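Local coordinates for tellurite resistance protein of COG3793 (Nostoc punctiforme, PDB 2OU3) that is of uncertain function, probably takes part in tellurite resistance as a TerB-family member, and binds zinc and 1H-indole-3-carbaldehyde, at residues Asp28-Tyr32 with Arg86-Val90; Leu37-Lys41 with Ala101-Ser105; Gln94-Leu98 with Ala123-Ile128. One frame throughout, in Å; residues are numbered along the deposited sequence. Where two conformers were deposited one is given.

How the interactions relate
All three contacts lie in an all-helical chain and meet around helices 26-41 and 94-106. Interactions 1 and 2 use successive parts of helix 26-41; their centres are 16 Å apart and their nearest atoms about 5 Å, so they do not touch. Interaction 3 touches both. Its D96 OD1 lies 2.5 Å from Y32 OH of interaction 1, a probable hydrogen bond, and its I97 CG2 lies 4.2 Å from C39 CB of interaction 2. Interactions 1 and 3, 14 Å apart between centres, both reach the bound indole carbaldehyde and the second subunit. Interaction 2 instead supplies a zinc ligand through S105; the side chain of V104 lies about 12 Å from the indole.

Interaction 1 (Asp28-Tyr32 with Arg86-Val90); sequences DSSIY and RSPQV. With I3A (1H-indole-3-carbaldehyde), chain E.
A serine hydroxyl, S87 OG, joins the loop 86-90 to the helix residue D28 and also accepts from its own loop. It donates to D28 OD1 at 2.6 Å, coming from above the carboxylate plane, about 43° out of it. In turn V90 N donates to S87 OG in a nearly straight bond of 3.1 Å (175°), and Q89 N adds a weak one. This is an ST motif. OG sits opposite the backbone N of S87 (chi1 166°), which puts it beside the carbonyl carbon, where the amides that follow can reach it. The other carboxylate oxygen, D28 OD2, is hydrogen-bonded to Y161 of the second subunit. Both oxygens of D28 therefore have a partner, one in the loop and one across the dimer.

I31 and V90 add apolar packing. I31 CD1 lies against the base of R86, 3.8 Å from its CB, and near S87 CB. I31 CG2 meets V90 CG2 at 3.8 Å. The same V90 methyl also reaches Y32 CB.

The contact forms one side of the indole pocket. The Y32 ring covers a face of the ligand, with I3A C2 3.5 Å above the tyrosine plane and over the ring centre. S29 OG donates to the aldehyde, I3A O, at 2.8 Å. V90 CG2 approaches I3A C5 at 3.9 Å, so this methyl is shared between the two segments and the ligand.

Y32 OH is hydrogen-bonded to D96 and S100 of helix 94-106, and R86 forms a salt bridge with E78. The first turns of helix 26-41 thus rest on the loop that links helix 80-84 to helix 94-106, with Y32 and V90 both packing on I97 of that last helix.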
ATOM      1  N   ASP A  28       9.772  -8.780  14.967  1.00 11.68           N
ATOM      2  CA  ASP A  28      10.472  -7.915  14.024  1.00 11.76           C
ATOM      3  C   ASP A  28       9.655  -6.701  13.596  1.00 13.58           C
ATOM      4  O   ASP A  28      10.199  -5.601  13.497  1.00 13.90           O
ATOM      5  CB  ASP A  28      10.959  -8.677  12.789  1.00 11.26           C
ATOM      6  CG  ASP A  28      12.329  -9.357  12.993  1.00 11.80           C
ATOM      7  OD1 ASP A  28      13.004  -9.096  14.028  1.00 16.27           O
ATOM      8  OD2 ASP A  28      12.746 -10.127  12.077  1.00 13.87           O
ATOM      9  N   SER A  29       8.352  -6.880  13.357  1.00 13.51           N
ATOM     10  CA  SER A  29       7.500  -5.736  13.044  1.00 11.64           C
ATOM     11  C   SER A  29       7.534  -4.743  14.190  1.00 12.96           C
ATOM     12  O   SER A  29       7.644  -3.526  13.974  1.00 13.41           O
ATOM     13  CB  SER A  29       6.043  -6.165  12.736  1.00 13.44           C
ATOM     14  OG  SER A  29       5.958  -6.892  11.505  1.00 15.42           O
ATOM     15  N   SER A  30       7.456  -5.260  15.412  1.00 13.31           N
ATOM     16  CA  SER A  30       7.510  -4.434  16.619  1.00 14.19           C
ATOM     17  C   SER A  30       8.813  -3.630  16.743  1.00 13.38           C
ATOM     18  O   SER A  30       8.792  -2.411  16.897  1.00 12.64           O
ATOM     19  CB  SER A  30       7.339  -5.336  17.864  1.00 14.49           C
ATOM     20  OG  SER A  30       7.374  -4.585  19.068  1.00 14.74           O
ATOM     21  N   ILE A  31       9.939  -4.326  16.640  1.00 14.01           N
ATOM     22  CA  ILE A  31      11.261  -3.706  16.728  1.00 12.82           C
ATOM     23  C   ILE A  31      11.454  -2.674  15.601  1.00 14.01           C
ATOM     24  O   ILE A  31      11.899  -1.539  15.844  1.00 14.68           O
ATOM     25  CB  ILE A  31      12.386  -4.777  16.734  1.00 13.52           C
ATOM     26  CG1 ILE A  31      12.319  -5.634  18.003  1.00 13.90           C
ATOM     27  CG2 ILE A  31      13.763  -4.129  16.677  1.00  7.98           C
ATOM     28  CD1 ILE A  31      13.086  -6.949  17.897  1.00 13.88           C
ATOM     29  N   TYR A  32      11.052  -3.044  14.384  1.00 15.01           N
ATOM     30  CA  TYR A  32      11.124  -2.132  13.246  1.00 13.71           C
ATOM     31  C   TYR A  32      10.343  -0.846  13.515  1.00 12.91           C
ATOM     32  O   TYR A  32      10.877   0.264  13.339  1.00 11.52           O
ATOM     33  CB  TYR A  32      10.582  -2.807  12.001  1.00 12.69           C
ATOM     34  CG  TYR A  32      10.437  -1.902  10.782  1.00 13.67           C
ATOM     35  CD1 TYR A  32      11.514  -1.648   9.950  1.00 11.98           C
ATOM     36  CD2 TYR A  32       9.214  -1.312  10.467  1.00 17.08           C
ATOM     37  CE1 TYR A  32      11.387  -0.825   8.839  1.00 14.62           C
ATOM     38  CE2 TYR A  32       9.079  -0.497   9.369  1.00 16.44           C
ATOM     39  CZ  TYR A  32      10.146  -0.267   8.542  1.00 17.02           C
ATOM     40  OH  TYR A  32       9.976   0.536   7.436  1.00 14.44           O
ATOM     41  N   ARG A  86      18.373  -5.295  18.534  1.00 14.19           N
ATOM     42  CA  ARG A  86      17.528  -6.345  19.055  1.00 13.02           C
ATOM     43  C   ARG A  86      17.183  -7.386  17.999  1.00 13.08           C
ATOM     44  O   ARG A  86      16.769  -8.489  18.349  1.00 13.88           O
ATOM     45  CB  ARG A  86      16.266  -5.772  19.705  1.00 14.36           C
ATOM     46  CG  ARG A  86      16.562  -5.003  20.968  1.00 16.47           C
ATOM     47  CD  ARG A  86      15.333  -4.295  21.539  1.00 19.15           C
ATOM     48  NE  ARG A  86      15.782  -3.288  22.483  1.00 24.98           N
ATOM     49  CZ  ARG A  86      15.092  -2.224  22.881  1.00 25.23           C
ATOM     50  NH1 ARG A  86      13.857  -1.983  22.451  1.00 26.94           N
ATOM     51  NH2 ARG A  86      15.689  -1.385  23.717  1.00 27.60           N
ATOM     52  N   SER A  87      17.383  -7.063  16.716  1.00 13.16           N
ATOM     53  CA  SER A  87      17.074  -7.988  15.632  1.00 13.20           C
ATOM     54  C   SER A  87      18.077  -7.954  14.490  1.00 13.70           C
ATOM     55  O   SER A  87      18.353  -6.877  13.942  1.00 13.64           O
ATOM     56  CB  SER A  87      15.732  -7.597  15.058  1.00 13.45           C
ATOM     57  OG  SER A  87      15.498  -8.234  13.816  1.00 16.93           O
ATOM     58  N   PRO A  88      18.578  -9.124  14.057  1.00 14.29           N
ATOM     59  CA  PRO A  88      19.457  -9.097  12.872  1.00 14.68           C
ATOM     60  C   PRO A  88      18.793  -8.587  11.605  1.00 14.89           C
ATOM     61  O   PRO A  88      19.497  -8.070  10.731  1.00 14.60           O
ATOM     62  CB  PRO A  88      19.840 -10.562  12.668  1.00 14.44           C
ATOM     63  CG  PRO A  88      19.627 -11.200  14.037  1.00 17.96           C
ATOM     64  CD  PRO A  88      18.412 -10.488  14.578  1.00 13.26           C
ATOM     65  N   GLN A  89      17.480  -8.759  11.501  1.00 13.75           N
ATOM     66  CA  GLN A  89      16.703  -8.313  10.338  1.00 12.81           C
ATOM     67  C   GLN A  89      16.506  -6.813  10.387  1.00 13.20           C
ATOM     68  O   GLN A  89      16.751  -6.112   9.415  1.00 14.51           O
ATOM     69  CB  GLN A  89      15.327  -8.994  10.283  1.00 12.35           C
ATOM     70  CG  GLN A  89      15.368 -10.510   9.967  1.00 14.81           C
ATOM     71  CD  GLN A  89      15.920 -11.344  11.109  1.00 20.23           C
ATOM     72  OE1 GLN A  89      15.364 -11.355  12.233  1.00 19.04           O
ATOM     73  NE2 GLN A  89      17.013 -12.065  10.841  1.00 11.98           N
ATOM     74  N   VAL A  90      16.117  -6.291  11.546  1.00 11.32           N
ATOM     75  CA  VAL A  90      15.985  -4.838  11.660  1.00 12.55           C
ATOM     76  C   VAL A  90      17.356  -4.134  11.480  1.00 13.25           C
ATOM     77  O   VAL A  90      17.448  -3.013  10.992  1.00 14.96           O
ATOM     78  CB  VAL A  90      15.253  -4.414  12.961  1.00 12.89           C
ATOM     79  CG1 VAL A  90      15.099  -2.859  13.047  1.00  9.64           C
ATOM     80  CG2 VAL A  90      13.890  -5.079  12.998  1.00 13.38           C
TER
HETATM   81  O   I3A E 163       7.761  -5.681   9.723  1.00 14.37           O
HETATM   82  C3' I3A E 163       7.814  -4.814   8.854  1.00 13.87           C
HETATM   83  C3  I3A E 163       9.148  -4.481   8.299  1.00  7.99           C
HETATM   84  C2  I3A E 163       9.353  -3.586   7.284  1.00  8.30           C
HETATM   85  N   I3A E 163      10.705  -3.557   7.024  1.00 11.03           N
HETATM   86  C8  I3A E 163      11.381  -4.398   7.833  1.00 11.37           C
HETATM   87  C9  I3A E 163      10.423  -5.069   8.722  1.00 10.31           C
HETATM   88  C4  I3A E 163      10.846  -6.034   9.649  1.00 11.96           C
HETATM   89  C5  I3A E 163      12.190  -6.310   9.738  1.00 11.86           C
HETATM   90  C6  I3A E 163      13.125  -5.687   8.895  1.00 12.27           C
HETATM   91  C7  I3A E 163      12.711  -4.752   7.959  1.00 11.93           C

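Interaction 2 (Leu37-Lys41 with Ala101-Ser105); sequences LTCAK and AIWVS. With ZN (zinc ion), chain C.
Apolar contacts, mostly of alanines, carry this buried helix pair. A101 CB sits against C39, 3.7 Å from its CB. A40 CB is directed at the other helix and meets V104 CG1 at 3.9 Å. It is equally close to S105 OG, a van der Waals contact. The alanines allow a close approach: CA of A40 and CA of A101 are 4.8 Å apart.

The axes of the two short segments come within 8.6 Å at a crossing angle of -55°, so the two helices cross obliquely within the all-helical TerB fold. V104 also touches helix 48-60, and C39 touches M122 of helix 113-126.

No hydrogen bond crosses between the segments. Within 101-105, A101 O accepts both S105 N and S105 OG, the latter at 3.0 Å, from opposite faces of its plane. This turns the hydroxyl back onto its own helix.

Metal binding uses the S105 backbone. S105 O binds the zinc ion at 2.1 Å, together with two waters and with E50, D108 and E115.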
ATOM      1  N   LEU A  37       9.622   4.924  15.108  1.00 15.33           N
ATOM      2  CA  LEU A  37       9.131   5.930  16.038  1.00 13.63           C
ATOM      3  C   LEU A  37      10.269   6.667  16.723  1.00 14.27           C
ATOM      4  O   LEU A  37      10.210   7.899  16.874  1.00 16.78           O
ATOM      5  CB  LEU A  37       8.224   5.312  17.103  1.00 11.88           C
ATOM      6  CG  LEU A  37       6.911   4.731  16.606  1.00 15.96           C
ATOM      7  CD1 LEU A  37       6.229   3.985  17.736  1.00 10.50           C
ATOM      8  CD2 LEU A  37       6.041   5.867  16.036  1.00 19.01           C
ATOM      9  N   THR A  38      11.307   5.934  17.135  1.00 14.15           N
ATOM     10  CA  THR A  38      12.486   6.568  17.705  1.00 15.52           C
ATOM     11  C   THR A  38      13.092   7.573  16.717  1.00 19.36           C
ATOM     12  O   THR A  38      13.465   8.677  17.093  1.00 19.29           O
ATOM     13  CB  THR A  38      13.564   5.545  18.062  1.00 17.79           C
ATOM     14  OG1 THR A  38      12.982   4.548  18.883  1.00 14.07           O
ATOM     15  CG2 THR A  38      14.718   6.193  18.799  1.00 18.63           C
ATOM     16  N   CYS A  39      13.194   7.153  15.468  1.00 18.98           N
ATOM     17  CA  CYS A  39      13.761   7.955  14.401  0.70 21.12           C
ATOM     18  C   CYS A  39      12.936   9.226  14.146  1.00 21.97           C
ATOM     19  O   CYS A  39      13.486  10.311  14.080  1.00 25.93           O
ATOM     20  CB  CYS A  39      13.859   7.092  13.130  0.70 21.34           C
ATOM     21  SG  CYS A  39      15.079   7.547  11.893  0.70 23.29           S
ATOM     22  N   ALA A  40      11.624   9.067  13.996  1.00 21.31           N
ATOM     23  CA  ALA A  40      10.734  10.197  13.756  1.00 23.42           C
ATOM     24  C   ALA A  40      10.770  11.169  14.938  1.00 26.31           C
ATOM     25  O   ALA A  40      10.842  12.379  14.744  1.00 27.02           O
ATOM     26  CB  ALA A  40       9.320   9.725  13.524  1.00 21.30           C
ATOM     27  N   LYS A  41      10.719  10.636  16.158  1.00 26.67           N
ATOM     28  CA  LYS A  41      10.745  11.480  17.361  1.00 27.41           C
ATOM     29  C   LYS A  41      12.120  12.145  17.520  1.00 30.44           C
ATOM     30  O   LYS A  41      12.209  13.334  17.843  1.00 29.89           O
ATOM     31  CB  LYS A  41      10.391  10.658  18.593  1.00 27.02           C
ATOM     32  CG  LYS A  41      10.088  11.473  19.839  1.00 31.34           C
ATOM     33  CD  LYS A  41      10.148  10.590  21.079  1.00 32.66           C
ATOM     34  CE  LYS A  41       9.674  11.344  22.324  1.00 39.19           C
ATOM     35  NZ  LYS A  41       9.311  10.416  23.412  1.00 41.37           N
ATOM     36  N   ALA A 101      10.261   6.735   8.669  1.00 13.71           N
ATOM     37  CA  ALA A 101      10.340   7.861   9.601  1.00 12.95           C
ATOM     38  C   ALA A 101      10.033   9.200   8.922  1.00 14.64           C
ATOM     39  O   ALA A 101       9.331  10.058   9.478  1.00 11.97           O
ATOM     40  CB  ALA A 101      11.728   7.927  10.252  1.00 14.72           C
ATOM     41  N   ILE A 102      10.533   9.357   7.701  1.00 14.80           N
ATOM     42  CA  ILE A 102      10.219  10.547   6.883  1.00 15.45           C
ATOM     43  C   ILE A 102       8.726  10.642   6.632  1.00 15.61           C
ATOM     44  O   ILE A 102       8.135  11.700   6.825  1.00 14.76           O
ATOM     45  CB  ILE A 102      10.977  10.508   5.545  1.00 13.81           C
ATOM     46  CG1 ILE A 102      12.471  10.692   5.806  1.00 15.66           C
ATOM     47  CG2 ILE A 102      10.438  11.597   4.547  1.00 11.44           C
ATOM     48  CD1 ILE A 102      13.403  10.240   4.640  1.00 18.29           C
ATOM     49  N   TRP A 103       8.113   9.536   6.195  1.00 16.28           N
ATOM     50  CA  TRP A 103       6.669   9.495   5.932  1.00 13.98           C
ATOM     51  C   TRP A 103       5.868   9.772   7.198  1.00 16.57           C
ATOM     52  O   TRP A 103       4.898  10.510   7.162  1.00 16.52           O
ATOM     53  CB  TRP A 103       6.242   8.153   5.357  1.00 17.02           C
ATOM     54  CG  TRP A 103       6.280   8.074   3.898  1.00 15.55           C
ATOM     55  CD1 TRP A 103       7.280   7.582   3.122  1.00 14.88           C
ATOM     56  CD2 TRP A 103       5.262   8.534   3.011  1.00 12.36           C
ATOM     57  NE1 TRP A 103       6.926   7.667   1.783  1.00 16.28           N
ATOM     58  CE2 TRP A 103       5.703   8.268   1.688  1.00 13.08           C
ATOM     59  CE3 TRP A 103       4.028   9.164   3.199  1.00 17.49           C
ATOM     60  CZ2 TRP A 103       4.940   8.589   0.585  1.00 18.80           C
ATOM     61  CZ3 TRP A 103       3.275   9.480   2.098  1.00 19.68           C
ATOM     62  CH2 TRP A 103       3.731   9.204   0.815  1.00 16.61           C
ATOM     63  N   VAL A 104       6.288   9.191   8.318  1.00 16.79           N
ATOM     64  CA  VAL A 104       5.636   9.481   9.597  1.00 15.82           C
ATOM     65  C   VAL A 104       5.709  10.981   9.951  1.00 16.48           C
ATOM     66  O   VAL A 104       4.724  11.547  10.381  1.00 16.74           O
ATOM     67  CB  VAL A 104       6.244   8.659  10.737  1.00 18.06           C
ATOM     68  CG1 VAL A 104       5.743   9.165  12.091  1.00 16.85           C
ATOM     69  CG2 VAL A 104       5.880   7.159  10.559  1.00 14.54           C
ATOM     70  N   SER A 105       6.878  11.578   9.801  1.00 15.90           N
ATOM     71  CA  SER A 105       7.099  12.965  10.111  1.00 19.66           C
ATOM     72  C   SER A 105       6.242  13.852   9.190  1.00 19.60           C
ATOM     73  O   SER A 105       5.789  14.917   9.567  1.00 21.07           O
ATOM     74  CB  SER A 105       8.576  13.288   9.947  1.00 21.17           C
ATOM     75  OG  SER A 105       9.346  12.657  10.952  1.00 18.57           O
TER
HETATM   76 ZN    ZN C 161       5.694  16.170  11.225  1.00 26.52          ZN
HETATM   77  O   HOH W   1       5.381  17.584  12.995  1.00 22.68           O
HETATM   78  O   HOH W   2       5.473  17.749   9.708  1.00 23.07           O

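Interaction 3 (Gln94-Leu98 with Ala123-Ile128); sequences QRDIL and ATILGI. With I3A (1H-indole-3-carbaldehyde), chain E.
This is apolar packing between the start of helix 94-106 and the end of helix 113-126, where the chain turns toward helix 130-154. No direct hydrogen bond joins the segments. L126 and I128 reach from the turn onto Q94 and L98.

L98 lies centrally. Its CG stands opposite the backbone N (chi1 -160°), and both its methyls face the turn. CD2 meets I128 CD1 at 3.9 Å and A123 CB at 4.0 Å. CD1 reaches L126 CD1 and also A123. L98 and I128 run past each other in opposite directions. I128 CD1 also rests on the first turn of the helix, 3.4 Å from Q94 O, an apolar carbon beside a carbonyl oxygen. Q94 adds its aliphatic part: Q94 CG packs on L126 CD2 at 3.9 Å. Beyond CG the chain bends at chi2 (84°), which carries the amide to a water. NE2 donates to this water at 2.9 Å and is also hydrogen-bonded to S91 O. The water in turn gives a weak bond to L126 O, so it bridges the segments at the edge of the contact.

On another side of helix 94-106, D96 OD2 accepts the indole N-H of the ligand at 2.8 Å, in a fairly straight bond (165°). OD2 is also hydrogen-bonded to Y155 of the second subunit. R95 NH1 bonds to L153 O of that subunit. L98, A123 and I128 meet helix 130-154 as well, through L136 and V133.

The end of helix 113-126 is a Schellman motif. G127 has positive phi. The 6→1 bond from I128 N to A123 O and the 5→2 bond from G127 N to T124 O define the motif, and I128, just after the glycine, packs on Q94 and L98 of helix 94-106.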
ATOM      1  N   GLN A  94      18.184  -0.122   7.815  1.00 14.74           N
ATOM      2  CA  GLN A  94      18.459   1.291   8.126  1.00 13.21           C
ATOM      3  C   GLN A  94      17.771   2.269   7.177  1.00 13.27           C
ATOM      4  O   GLN A  94      17.165   3.227   7.626  1.00 14.70           O
ATOM      5  CB  GLN A  94      19.963   1.567   8.169  1.00 14.60           C
ATOM      6  CG  GLN A  94      20.697   0.965   9.402  1.00 15.34           C
ATOM      7  CD  GLN A  94      21.092  -0.492   9.235  1.00 24.29           C
ATOM      8  OE1 GLN A  94      20.727  -1.157   8.254  1.00 19.83           O
ATOM      9  NE2 GLN A  94      21.834  -1.004  10.212  1.00 21.78           N
ATOM     10  N   ARG A  95      17.869   2.037   5.865  1.00 11.69           N
ATOM     11  CA  ARG A  95      17.279   2.971   4.897  1.00 12.50           C
ATOM     12  C   ARG A  95      15.752   2.901   4.925  1.00 12.74           C
ATOM     13  O   ARG A  95      15.060   3.896   4.781  1.00 13.72           O
ATOM     14  CB  ARG A  95      17.771   2.694   3.493  1.00 12.79           C
ATOM     15  CG  ARG A  95      19.277   2.891   3.327  1.00 11.66           C
ATOM     16  CD  ARG A  95      19.673   2.604   1.894  1.00 15.37           C
ATOM     17  NE  ARG A  95      21.114   2.616   1.722  1.00 16.46           N
ATOM     18  CZ  ARG A  95      21.719   2.620   0.540  1.00 16.38           C
ATOM     19  NH1 ARG A  95      21.032   2.603  -0.593  1.00 14.32           N
ATOM     20  NH2 ARG A  95      23.017   2.654   0.498  1.00 16.09           N
ATOM     21  N   ASP A  96      15.259   1.691   5.117  1.00 13.88           N
ATOM     22  CA  ASP A  96      13.847   1.388   5.204  1.00 13.51           C
ATOM     23  C   ASP A  96      13.255   2.126   6.426  1.00 12.37           C
ATOM     24  O   ASP A  96      12.240   2.800   6.334  1.00 12.04           O
ATOM     25  CB  ASP A  96      13.769  -0.138   5.287  1.00 13.17           C
ATOM     26  CG  ASP A  96      12.352  -0.706   5.355  1.00 15.19           C
ATOM     27  OD1 ASP A  96      11.344   0.045   5.396  1.00 13.57           O
ATOM     28  OD2 ASP A  96      12.300  -1.974   5.320  1.00 12.99           O
ATOM     29  N   ILE A  97      13.925   2.014   7.568  1.00 13.46           N
ATOM     30  CA  ILE A  97      13.489   2.680   8.768  1.00 12.55           C
ATOM     31  C   ILE A  97      13.402   4.206   8.500  1.00 12.83           C
ATOM     32  O   ILE A  97      12.434   4.864   8.883  1.00 13.73           O
ATOM     33  CB  ILE A  97      14.502   2.424   9.959  1.00 13.55           C
ATOM     34  CG1 ILE A  97      14.409   0.974  10.496  1.00 10.22           C
ATOM     35  CG2 ILE A  97      14.293   3.455  11.095  1.00 13.06           C
ATOM     36  CD1 ILE A  97      15.691   0.480  11.251  1.00 11.55           C
ATOM     37  N   LEU A  98      14.447   4.752   7.886  1.00 14.65           N
ATOM     38  CA  LEU A  98      14.536   6.222   7.655  1.00 14.01           C
ATOM     39  C   LEU A  98      13.397   6.712   6.797  1.00 13.86           C
ATOM     40  O   LEU A  98      12.773   7.723   7.100  1.00 15.51           O
ATOM     41  CB  LEU A  98      15.869   6.577   7.009  1.00 12.32           C
ATOM     42  CG  LEU A  98      16.226   8.058   7.194  1.00 16.77           C
ATOM     43  CD1 LEU A  98      16.705   8.138   8.653  1.00 15.02           C
ATOM     44  CD2 LEU A  98      17.304   8.580   6.269  1.00 17.10           C
ATOM     45  N   ALA A 123      20.024   9.510  10.635  1.00 21.07           N
ATOM     46  CA  ALA A 123      20.789   8.865   9.557  1.00 19.71           C
ATOM     47  C   ALA A 123      22.250   8.732   9.900  1.00 20.31           C
ATOM     48  O   ALA A 123      22.875   7.735   9.543  1.00 21.89           O
ATOM     49  CB  ALA A 123      20.612   9.607   8.242  1.00 22.51           C
ATOM     50  N   THR A 124      22.816   9.723  10.597  1.00 20.67           N
ATOM     51  CA  THR A 124      24.185   9.608  11.073  1.00 21.25           C
ATOM     52  C   THR A 124      24.331   8.429  12.055  1.00 20.79           C
ATOM     53  O   THR A 124      25.261   7.605  11.933  1.00 23.31           O
ATOM     54  CB  THR A 124      24.620  10.917  11.715  1.00 22.79           C
ATOM     55  OG1 THR A 124      24.188  12.003  10.880  1.00 22.85           O
ATOM     56  CG2 THR A 124      26.112  10.926  11.879  1.00 25.71           C
ATOM     57  N   ILE A 125      23.415   8.350  13.006  1.00 19.84           N
ATOM     58  CA  ILE A 125      23.370   7.237  13.965  1.00 21.61           C
ATOM     59  C   ILE A 125      23.230   5.911  13.241  1.00 21.45           C
ATOM     60  O   ILE A 125      23.929   4.954  13.554  1.00 23.24           O
ATOM     61  CB  ILE A 125      22.232   7.421  14.979  1.00 22.84           C
ATOM     62  CG1 ILE A 125      22.545   8.620  15.890  1.00 22.58           C
ATOM     63  CG2 ILE A 125      22.053   6.142  15.825  1.00 23.48           C
ATOM     64  CD1 ILE A 125      21.356   9.134  16.710  1.00 23.13           C
ATOM     65  N   LEU A 126      22.365   5.883  12.232  1.00 20.59           N
ATOM     66  CA  LEU A 126      22.175   4.697  11.392  1.00 20.58           C
ATOM     67  C   LEU A 126      23.295   4.416  10.398  1.00 22.31           C
ATOM     68  O   LEU A 126      23.310   3.351   9.780  1.00 23.08           O
ATOM     69  CB  LEU A 126      20.839   4.797  10.654  1.00 19.10           C
ATOM     70  CG  LEU A 126      19.584   4.679  11.499  1.00 21.65           C
ATOM     71  CD1 LEU A 126      18.414   4.854  10.590  1.00 20.68           C
ATOM     72  CD2 LEU A 126      19.508   3.331  12.236  1.00 24.15           C
ATOM     73  N   GLY A 127      24.234   5.344  10.226  1.00 20.88           N
ATOM     74  CA  GLY A 127      25.329   5.150   9.284  1.00 20.50           C
ATOM     75  C   GLY A 127      24.987   5.368   7.812  1.00 20.44           C
ATOM     76  O   GLY A 127      25.712   4.904   6.916  1.00 23.72           O
ATOM     77  N   ILE A 128      23.921   6.113   7.555  1.00 17.27           N
ATOM     78  CA  ILE A 128      23.455   6.380   6.183  1.00 16.69           C
ATOM     79  C   ILE A 128      24.113   7.680   5.701  1.00 16.37           C
ATOM     80  O   ILE A 128      24.057   8.694   6.402  1.00 16.62           O
ATOM     81  CB  ILE A 128      21.896   6.543   6.143  1.00 15.41           C
ATOM     82  CG1 ILE A 128      21.190   5.319   6.742  1.00 21.40           C
ATOM     83  CG2 ILE A 128      21.393   6.802   4.723  1.00 13.01           C
ATOM     84  CD1 ILE A 128      19.664   5.486   6.901  1.00 18.49           C
TER
HETATM   85  O   I3A E 163       7.761  -5.681   9.723  1.00 14.37           O
HETATM   86  C3' I3A E 163       7.814  -4.814   8.854  1.00 13.87           C
HETATM   87  C3  I3A E 163       9.148  -4.481   8.299  1.00  7.99           C
HETATM   88  C2  I3A E 163       9.353  -3.586   7.284  1.00  8.30           C
HETATM   89  N   I3A E 163      10.705  -3.557   7.024  1.00 11.03           N
HETATM   90  C8  I3A E 163      11.381  -4.398   7.833  1.00 11.37           C
HETATM   91  C9  I3A E 163      10.423  -5.069   8.722  1.00 10.31           C
HETATM   92  C4  I3A E 163      10.846  -6.034   9.649  1.00 11.96           C
HETATM   93  C5  I3A E 163      12.190  -6.310   9.738  1.00 11.86           C
HETATM   94  C6  I3A E 163      13.125  -5.687   8.895  1.00 12.27           C
HETATM   95  C7  I3A E 163      12.711  -4.752   7.959  1.00 11.93           C
HETATM   96  O   HOH W   3      23.293   0.857  11.945  1.00 30.61           O